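PDB 2ECE: 462aa long hypothetical selenium-binding protein from Sulfolobus tokodaii, which is of unknown function but may bind selenium, being a beta-propeller member of the selenium-binding protein family. Local coordinates for residues 90-102 against 106-118. Residues are numbered along the deposited sequence; the frame is centred on the assembly and turned at random.
Sequences KPNIERRFLIVPG and SRIYIIDTKPNPR
Arg-96 grips Asp-112 side-on at the open end of a beta hairpin, strands 97-101 and 108-112, the two middle strands of one four-stranded blade of the beta propeller. The salt bridge runs from Arg-96 NE to Asp-112 OD1, 2.8 Å and nearly straight, with OD1 in the guanidinium plane. Arg-96 NH2 reaches Asp-112 OD2 at 2.9 Å on its syn lone pair, in a more bent bond (137°). The two planes are turned 46° apart. Lys-114 N meets Asp-112 OD1 from the opposite face of the carboxylate, closing an Asx turn. Arg-96 CG is anti to the backbone N (chi1 174°) and the chain is extended to NE, which carries the guanidinium out to Asp-112. Arg-96 NH1 adds a weak salt bridge to Glu-94 OE2. An alanine here is likely to leave the Asp-112 carboxylate without its charged mate and to lose the packing of Arg-96 CG over the centre of the Phe-97 ring. Leu-98/Ile-111 and Val-100/Tyr-109 are the hydrogen-bonded pairs. On the face that also carries Phe-97, Ile-99 CD1 packs 3.7 Å from Ile-110 CD1, the two side chains side by side. Strand 140-145 of the next sheet touches Ile-99, Pro-101 and Ile-108. Tyr-109 OH hydrogen-bonds to Asp-71 OD2. Arg-96 O takes two donors from one residue: Thr-113 N at 3.0 Å and Thr-113 OG1 at 2.6 Å.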
ATOM      1  N   LYS A  90     -23.587   0.743  -6.104  1.00 38.04           N
ATOM      2  CA  LYS A  90     -24.458  -0.391  -6.392  1.00 39.90           C
ATOM      3  C   LYS A  90     -25.214  -0.900  -5.175  1.00 40.95           C
ATOM      4  O   LYS A  90     -24.755  -0.765  -4.039  1.00 41.00           O
ATOM      5  CB  LYS A  90     -23.669  -1.531  -7.033  1.00 38.85           C
ATOM      6  CG  LYS A  90     -23.396  -1.301  -8.505  1.00 39.36           C
ATOM      7  CD  LYS A  90     -23.028  -2.601  -9.200  1.00 39.90           C
ATOM      8  CE  LYS A  90     -23.133  -2.482 -10.716  1.00 40.19           C
ATOM      9  NZ  LYS A  90     -22.151  -1.535 -11.304  1.00 39.86           N
ATOM     10  N   PRO A  91     -26.390  -1.503  -5.406  1.00 42.18           N
ATOM     11  CA  PRO A  91     -27.237  -2.035  -4.340  1.00 42.19           C
ATOM     12  C   PRO A  91     -26.873  -3.416  -3.808  1.00 41.35           C
ATOM     13  O   PRO A  91     -26.346  -4.272  -4.524  1.00 41.56           O
ATOM     14  CB  PRO A  91     -28.615  -2.023  -4.983  1.00 42.83           C
ATOM     15  CG  PRO A  91     -28.296  -2.487  -6.369  1.00 42.76           C
ATOM     16  CD  PRO A  91     -27.056  -1.658  -6.716  1.00 42.62           C
ATOM     17  N   ASN A  92     -27.170  -3.605  -2.530  1.00 40.82           N
ATOM     18  CA  ASN A  92     -26.950  -4.858  -1.826  1.00 40.92           C
ATOM     19  C   ASN A  92     -25.536  -5.416  -1.756  1.00 39.18           C
ATOM     20  O   ASN A  92     -25.349  -6.631  -1.804  1.00 40.93           O
ATOM     21  CB  ASN A  92     -27.892  -5.932  -2.381  1.00 41.28           C
ATOM     22  CG  ASN A  92     -29.347  -5.517  -2.308  1.00 42.94           C
ATOM     23  OD1 ASN A  92     -29.810  -5.030  -1.275  1.00 43.12           O
ATOM     24  ND2 ASN A  92     -30.078  -5.707  -3.402  1.00 44.17           N
ATOM     25  N   ILE A  93     -24.535  -4.548  -1.665  1.00 37.27           N
ATOM     26  CA  ILE A  93     -23.173  -5.038  -1.517  1.00 34.40           C
ATOM     27  C   ILE A  93     -22.792  -4.681  -0.088  1.00 32.94           C
ATOM     28  O   ILE A  93     -23.255  -3.677   0.444  1.00 33.31           O
ATOM     29  CB  ILE A  93     -22.180  -4.392  -2.518  1.00 34.40           C
ATOM     30  CG1 ILE A  93     -22.242  -2.867  -2.441  1.00 35.37           C
ATOM     31  CG2 ILE A  93     -22.473  -4.891  -3.921  1.00 34.99           C
ATOM     32  CD1 ILE A  93     -21.227  -2.176  -3.346  1.00 34.89           C
ATOM     33  N   GLU A  94     -21.982  -5.516   0.546  1.00 31.92           N
ATOM     34  CA  GLU A  94     -21.573  -5.275   1.921  1.00 31.09           C
ATOM     35  C   GLU A  94     -20.076  -5.518   2.066  1.00 28.71           C
ATOM     36  O   GLU A  94     -19.491  -6.246   1.268  1.00 27.53           O
ATOM     37  CB  GLU A  94     -22.357  -6.203   2.863  1.00 33.21           C
ATOM     38  CG  GLU A  94     -22.177  -7.693   2.578  1.00 37.65           C
ATOM     39  CD  GLU A  94     -23.061  -8.584   3.448  1.00 39.46           C
ATOM     40  OE1 GLU A  94     -23.476  -8.137   4.540  1.00 41.79           O
ATOM     41  OE2 GLU A  94     -23.328  -9.736   3.047  1.00 38.99           O
ATOM     42  N   ARG A  95     -19.453  -4.891   3.064  1.00 27.42           N
ATOM     43  CA  ARG A  95     -18.023  -5.092   3.295  1.00 26.11           C
ATOM     44  C   ARG A  95     -17.937  -6.495   3.873  1.00 25.96           C
ATOM     45  O   ARG A  95     -18.054  -6.689   5.088  1.00 25.53           O
ATOM     46  CB  ARG A  95     -17.486  -4.085   4.312  1.00 24.95           C
ATOM     47  CG  ARG A  95     -15.973  -4.096   4.446  1.00 23.86           C
ATOM     48  CD  ARG A  95     -15.531  -3.393   5.717  1.00 23.19           C
ATOM     49  NE  ARG A  95     -15.919  -1.984   5.777  1.00 23.50           N
ATOM     50  CZ  ARG A  95     -15.253  -0.987   5.201  1.00 23.45           C
ATOM     51  NH1 ARG A  95     -14.149  -1.228   4.501  1.00 21.83           N
ATOM     52  NH2 ARG A  95     -15.682   0.260   5.343  1.00 20.62           N
ATOM     53  N   ARG A  96     -17.720  -7.472   3.003  1.00 23.81           N
ATOM     54  CA  ARG A  96     -17.695  -8.854   3.442  1.00 23.92           C
ATOM     55  C   ARG A  96     -16.494  -9.681   3.012  1.00 21.84           C
ATOM     56  O   ARG A  96     -15.987 -10.496   3.784  1.00 21.72           O
ATOM     57  CB  ARG A  96     -18.977  -9.536   2.960  1.00 24.54           C
ATOM     58  CG  ARG A  96     -19.029 -11.013   3.217  1.00 27.03           C
ATOM     59  CD  ARG A  96     -20.410 -11.562   2.946  1.00 28.11           C
ATOM     60  NE  ARG A  96     -20.464 -12.972   3.309  1.00 32.31           N
ATOM     61  CZ  ARG A  96     -21.565 -13.710   3.290  1.00 35.29           C
ATOM     62  NH1 ARG A  96     -22.723 -13.175   2.920  1.00 36.77           N
ATOM     63  NH2 ARG A  96     -21.508 -14.985   3.655  1.00 37.62           N
ATOM     64  N   PHE A  97     -16.029  -9.469   1.787  1.00 19.81           N
ATOM     65  CA  PHE A  97     -14.919 -10.258   1.279  1.00 19.83           C
ATOM     66  C   PHE A  97     -13.595  -9.545   1.105  1.00 18.88           C
ATOM     67  O   PHE A  97     -13.545  -8.397   0.662  1.00 19.04           O
ATOM     68  CB  PHE A  97     -15.297 -10.865  -0.072  1.00 19.07           C
ATOM     69  CG  PHE A  97     -16.632 -11.548  -0.080  1.00 19.54           C
ATOM     70  CD1 PHE A  97     -17.790 -10.838  -0.371  1.00 19.52           C
ATOM     71  CD2 PHE A  97     -16.728 -12.908   0.197  1.00 19.52           C
ATOM     72  CE1 PHE A  97     -19.030 -11.475  -0.388  1.00 20.30           C
ATOM     73  CE2 PHE A  97     -17.961 -13.556   0.184  1.00 19.33           C
ATOM     74  CZ  PHE A  97     -19.114 -12.835  -0.110  1.00 20.54           C
ATOM     75  N   LEU A  98     -12.520 -10.240   1.455  1.00 17.65           N
ATOM     76  CA  LEU A  98     -11.187  -9.701   1.248  1.00 19.25           C
ATOM     77  C   LEU A  98     -10.848 -10.187  -0.159  1.00 18.62           C
ATOM     78  O   LEU A  98     -11.033 -11.369  -0.474  1.00 18.72           O
ATOM     79  CB  LEU A  98     -10.180 -10.280   2.250  1.00 17.97           C
ATOM     80  CG  LEU A  98     -10.338  -9.888   3.725  1.00 18.77           C
ATOM     81  CD1 LEU A  98      -9.259 -10.595   4.553  1.00 18.97           C
ATOM     82  CD2 LEU A  98     -10.218  -8.373   3.875  1.00 17.27           C
ATOM     83  N   ILE A  99     -10.386  -9.269  -1.002  1.00 17.48           N
ATOM     84  CA  ILE A  99      -9.997  -9.560  -2.380  1.00 15.32           C
ATOM     85  C   ILE A  99      -8.470  -9.588  -2.302  1.00 17.01           C
ATOM     86  O   ILE A  99      -7.833  -8.539  -2.173  1.00 13.85           O
ATOM     87  CB  ILE A  99     -10.466  -8.425  -3.322  1.00 15.52           C
ATOM     88  CG1 ILE A  99     -11.958  -8.163  -3.112  1.00 15.90           C
ATOM     89  CG2 ILE A  99     -10.213  -8.793  -4.774  1.00 13.98           C
ATOM     90  CD1 ILE A  99     -12.839  -9.356  -3.418  1.00 15.34           C
ATOM     91  N   VAL A 100      -7.896 -10.791  -2.371  1.00 16.60           N
ATOM     92  CA  VAL A 100      -6.455 -10.992  -2.233  1.00 15.76           C
ATOM     93  C   VAL A 100      -5.761 -11.517  -3.486  1.00 16.38           C
ATOM     94  O   VAL A 100      -5.866 -12.697  -3.812  1.00 16.43           O
ATOM     95  CB  VAL A 100      -6.177 -11.976  -1.074  1.00 17.16           C
ATOM     96  CG1 VAL A 100      -4.673 -12.108  -0.834  1.00 16.10           C
ATOM     97  CG2 VAL A 100      -6.902 -11.498   0.184  1.00 18.10           C
ATOM     98  N   PRO A 101      -5.007 -10.649  -4.182  1.00 16.52           N
ATOM     99  CA  PRO A 101      -4.314 -11.066  -5.400  1.00 15.95           C
ATOM    100  C   PRO A 101      -2.862 -11.483  -5.186  1.00 16.55           C
ATOM    101  O   PRO A 101      -2.231 -11.112  -4.191  1.00 15.41           O
ATOM    102  CB  PRO A 101      -4.416  -9.822  -6.272  1.00 15.29           C
ATOM    103  CG  PRO A 101      -4.142  -8.737  -5.253  1.00 16.57           C
ATOM    104  CD  PRO A 101      -4.994  -9.178  -4.055  1.00 16.15           C
ATOM    105  N   GLY A 102      -2.335 -12.256  -6.130  1.00 16.30           N
ATOM    106  CA  GLY A 102      -0.945 -12.668  -6.043  1.00 15.52           C
ATOM    107  C   GLY A 102      -0.142 -11.723  -6.919  1.00 16.98           C
ATOM    108  O   GLY A 102      -0.382 -11.644  -8.133  1.00 16.27           O
ATOM    109  N   SER A 106      -0.790 -13.661 -10.145  1.00 19.68           N
ATOM    110  CA  SER A 106      -1.915 -13.052 -10.847  1.00 18.61           C
ATOM    111  C   SER A 106      -3.221 -13.740 -10.440  1.00 18.11           C
ATOM    112  O   SER A 106      -4.275 -13.490 -11.014  1.00 17.42           O
ATOM    113  CB  SER A 106      -1.742 -13.153 -12.365  1.00 19.60           C
ATOM    114  OG  SER A 106      -0.617 -12.416 -12.802  1.00 18.43           O
ATOM    115  N   ARG A 107      -3.139 -14.614  -9.445  1.00 18.01           N
ATOM    116  CA  ARG A 107      -4.317 -15.318  -8.956  1.00 18.61           C
ATOM    117  C   ARG A 107      -5.087 -14.378  -8.029  1.00 19.44           C
ATOM    118  O   ARG A 107      -4.497 -13.471  -7.440  1.00 20.11           O
ATOM    119  CB  ARG A 107      -3.880 -16.579  -8.195  1.00 19.44           C
ATOM    120  CG  ARG A 107      -5.001 -17.350  -7.507  1.00 18.38           C
ATOM    121  CD  ARG A 107      -4.499 -18.690  -6.948  1.00 20.81           C
ATOM    122  NE  ARG A 107      -4.007 -19.590  -7.997  1.00 22.26           N
ATOM    123  CZ  ARG A 107      -2.726 -19.871  -8.218  1.00 23.46           C
ATOM    124  NH1 ARG A 107      -1.778 -19.326  -7.466  1.00 24.21           N
ATOM    125  NH2 ARG A 107      -2.390 -20.716  -9.186  1.00 25.48           N
ATOM    126  N   ILE A 108      -6.399 -14.565  -7.920  1.00 20.04           N
ATOM    127  CA  ILE A 108      -7.203 -13.730  -7.021  1.00 19.56           C
ATOM    128  C   ILE A 108      -8.031 -14.614  -6.097  1.00 21.02           C
ATOM    129  O   ILE A 108      -8.782 -15.484  -6.558  1.00 21.61           O
ATOM    130  CB  ILE A 108      -8.190 -12.811  -7.771  1.00 19.71           C
ATOM    131  CG1 ILE A 108      -7.444 -11.894  -8.740  1.00 19.13           C
ATOM    132  CG2 ILE A 108      -8.965 -11.940  -6.757  1.00 20.04           C
ATOM    133  CD1 ILE A 108      -8.371 -11.060  -9.610  1.00 19.75           C
ATOM    134  N   TYR A 109      -7.883 -14.408  -4.795  1.00 18.93           N
ATOM    135  CA  TYR A 109      -8.667 -15.167  -3.834  1.00 19.53           C
ATOM    136  C   TYR A 109      -9.783 -14.261  -3.325  1.00 20.42           C
ATOM    137  O   TYR A 109      -9.583 -13.050  -3.152  1.00 21.80           O
ATOM    138  CB  TYR A 109      -7.807 -15.605  -2.645  1.00 19.74           C
ATOM    139  CG  TYR A 109      -6.634 -16.484  -3.010  1.00 20.33           C
ATOM    140  CD1 TYR A 109      -5.365 -15.943  -3.209  1.00 18.66           C
ATOM    141  CD2 TYR A 109      -6.788 -17.863  -3.127  1.00 21.22           C
ATOM    142  CE1 TYR A 109      -4.277 -16.755  -3.508  1.00 18.75           C
ATOM    143  CE2 TYR A 109      -5.708 -18.685  -3.430  1.00 20.49           C
ATOM    144  CZ  TYR A 109      -4.455 -18.128  -3.616  1.00 20.41           C
ATOM    145  OH  TYR A 109      -3.382 -18.947  -3.900  1.00 19.16           O
ATOM    146  N   ILE A 110     -10.954 -14.845  -3.102  1.00 20.33           N
ATOM    147  CA  ILE A 110     -12.096 -14.115  -2.566  1.00 19.81           C
ATOM    148  C   ILE A 110     -12.281 -14.783  -1.209  1.00 22.10           C
ATOM    149  O   ILE A 110     -12.663 -15.957  -1.135  1.00 22.01           O
ATOM    150  CB  ILE A 110     -13.366 -14.325  -3.418  1.00 20.52           C
ATOM    151  CG1 ILE A 110     -13.070 -14.024  -4.894  1.00 20.50           C
ATOM    152  CG2 ILE A 110     -14.478 -13.414  -2.915  1.00 20.45           C
ATOM    153  CD1 ILE A 110     -12.591 -12.608  -5.160  1.00 20.58           C
ATOM    154  N   ILE A 111     -11.993 -14.042  -0.142  1.00 21.39           N
ATOM    155  CA  ILE A 111     -12.074 -14.579   1.212  1.00 21.10           C
ATOM    156  C   ILE A 111     -13.206 -13.959   2.029  1.00 21.48           C
ATOM    157  O   ILE A 111     -13.211 -12.760   2.310  1.00 20.55           O
ATOM    158  CB  ILE A 111     -10.711 -14.392   1.925  1.00 20.49           C
ATOM    159  CG1 ILE A 111      -9.616 -15.062   1.089  1.00 19.64           C
ATOM    160  CG2 ILE A 111     -10.747 -15.000   3.326  1.00 22.89           C
ATOM    161  CD1 ILE A 111      -8.208 -14.828   1.588  1.00 19.18           C
ATOM    162  N   ASP A 112     -14.162 -14.803   2.409  1.00 20.54           N
ATOM    163  CA  ASP A 112     -15.343 -14.398   3.168  1.00 22.37           C
ATOM    164  C   ASP A 112     -15.031 -14.215   4.656  1.00 22.12           C
ATOM    165  O   ASP A 112     -14.496 -15.118   5.296  1.00 24.42           O
ATOM    166  CB  ASP A 112     -16.428 -15.467   2.997  1.00 22.80           C
ATOM    167  CG  ASP A 112     -17.811 -14.980   3.399  1.00 25.37           C
ATOM    168  OD1 ASP A 112     -17.924 -13.886   3.992  1.00 25.43           O
ATOM    169  OD2 ASP A 112     -18.793 -15.703   3.121  1.00 24.01           O
ATOM    170  N   THR A 113     -15.370 -13.054   5.205  1.00 21.45           N
ATOM    171  CA  THR A 113     -15.126 -12.787   6.619  1.00 20.88           C
ATOM    172  C   THR A 113     -16.374 -13.003   7.484  1.00 23.02           C
ATOM    173  O   THR A 113     -16.362 -12.719   8.687  1.00 22.60           O
ATOM    174  CB  THR A 113     -14.630 -11.350   6.847  1.00 20.25           C
ATOM    175  OG1 THR A 113     -15.614 -10.420   6.376  1.00 20.19           O
ATOM    176  CG2 THR A 113     -13.313 -11.123   6.121  1.00 20.99           C
ATOM    177  N   LYS A 114     -17.449 -13.497   6.871  1.00 23.13           N
ATOM    178  CA  LYS A 114     -18.685 -13.760   7.600  1.00 25.36           C
ATOM    179  C   LYS A 114     -19.012 -15.254   7.548  1.00 26.19           C
ATOM    180  O   LYS A 114     -18.665 -15.938   6.585  1.00 24.44           O
ATOM    181  CB  LYS A 114     -19.847 -12.945   7.006  1.00 27.04           C
ATOM    182  CG  LYS A 114     -19.687 -11.433   7.178  1.00 29.55           C
ATOM    183  CD  LYS A 114     -20.904 -10.666   6.683  1.00 33.09           C
ATOM    184  CE  LYS A 114     -20.662  -9.152   6.710  1.00 35.41           C
ATOM    185  NZ  LYS A 114     -20.353  -8.638   8.077  1.00 35.76           N
ATOM    186  N   PRO A 115     -19.710 -15.772   8.575  1.00 26.87           N
ATOM    187  CA  PRO A 115     -20.216 -15.056   9.748  1.00 27.29           C
ATOM    188  C   PRO A 115     -19.214 -14.854  10.890  1.00 28.11           C
ATOM    189  O   PRO A 115     -19.525 -14.164  11.863  1.00 27.57           O
ATOM    190  CB  PRO A 115     -21.391 -15.920  10.178  1.00 27.85           C
ATOM    191  CG  PRO A 115     -20.853 -17.289   9.945  1.00 27.77           C
ATOM    192  CD  PRO A 115     -20.212 -17.160   8.570  1.00 28.39           C
ATOM    193  N   ASN A 116     -18.029 -15.455  10.784  1.00 26.89           N
ATOM    194  CA  ASN A 116     -17.016 -15.322  11.828  1.00 27.31           C
ATOM    195  C   ASN A 116     -15.778 -14.588  11.312  1.00 26.21           C
ATOM    196  O   ASN A 116     -14.931 -15.179  10.638  1.00 26.07           O
ATOM    197  CB  ASN A 116     -16.610 -16.700  12.348  1.00 28.93           C
ATOM    198  CG  ASN A 116     -15.705 -16.616  13.566  1.00 32.54           C
ATOM    199  OD1 ASN A 116     -15.255 -17.639  14.090  1.00 36.35           O
ATOM    200  ND2 ASN A 116     -15.441 -15.394  14.030  1.00 31.55           N
ATOM    201  N   PRO A 117     -15.645 -13.295  11.648  1.00 25.56           N
ATOM    202  CA  PRO A 117     -14.519 -12.455  11.224  1.00 24.99           C
ATOM    203  C   PRO A 117     -13.167 -12.981  11.689  1.00 24.30           C
ATOM    204  O   PRO A 117     -12.139 -12.703  11.069  1.00 22.65           O
ATOM    205  CB  PRO A 117     -14.839 -11.091  11.852  1.00 26.80           C
ATOM    206  CG  PRO A 117     -16.318 -11.141  12.095  1.00 28.76           C
ATOM    207  CD  PRO A 117     -16.525 -12.552  12.563  1.00 26.71           C
ATOM    208  N   ARG A 118     -13.173 -13.729  12.791  1.00 22.79           N
ATOM    209  CA  ARG A 118     -11.944 -14.295  13.342  1.00 23.24           C
ATOM    210  C   ARG A 118     -11.472 -15.516  12.559  1.00 22.96           C
ATOM    211  O   ARG A 118     -10.336 -15.965  12.729  1.00 22.97           O
ATOM    212  CB  ARG A 118     -12.143 -14.671  14.816  1.00 23.25           C
ATOM    213  CG  ARG A 118     -12.369 -13.483  15.732  1.00 24.54           C
ATOM    214  CD  ARG A 118     -12.750 -13.929  17.143  1.00 25.79           C
ATOM    215  NE  ARG A 118     -11.633 -14.519  17.879  1.00 25.78           N
ATOM    216  CZ  ARG A 118     -10.696 -13.821  18.514  1.00 25.69           C
ATOM    217  NH1 ARG A 118     -10.727 -12.498  18.513  1.00 25.41           N
ATOM    218  NH2 ARG A 118      -9.727 -14.453  19.163  1.00 30.36           N
TER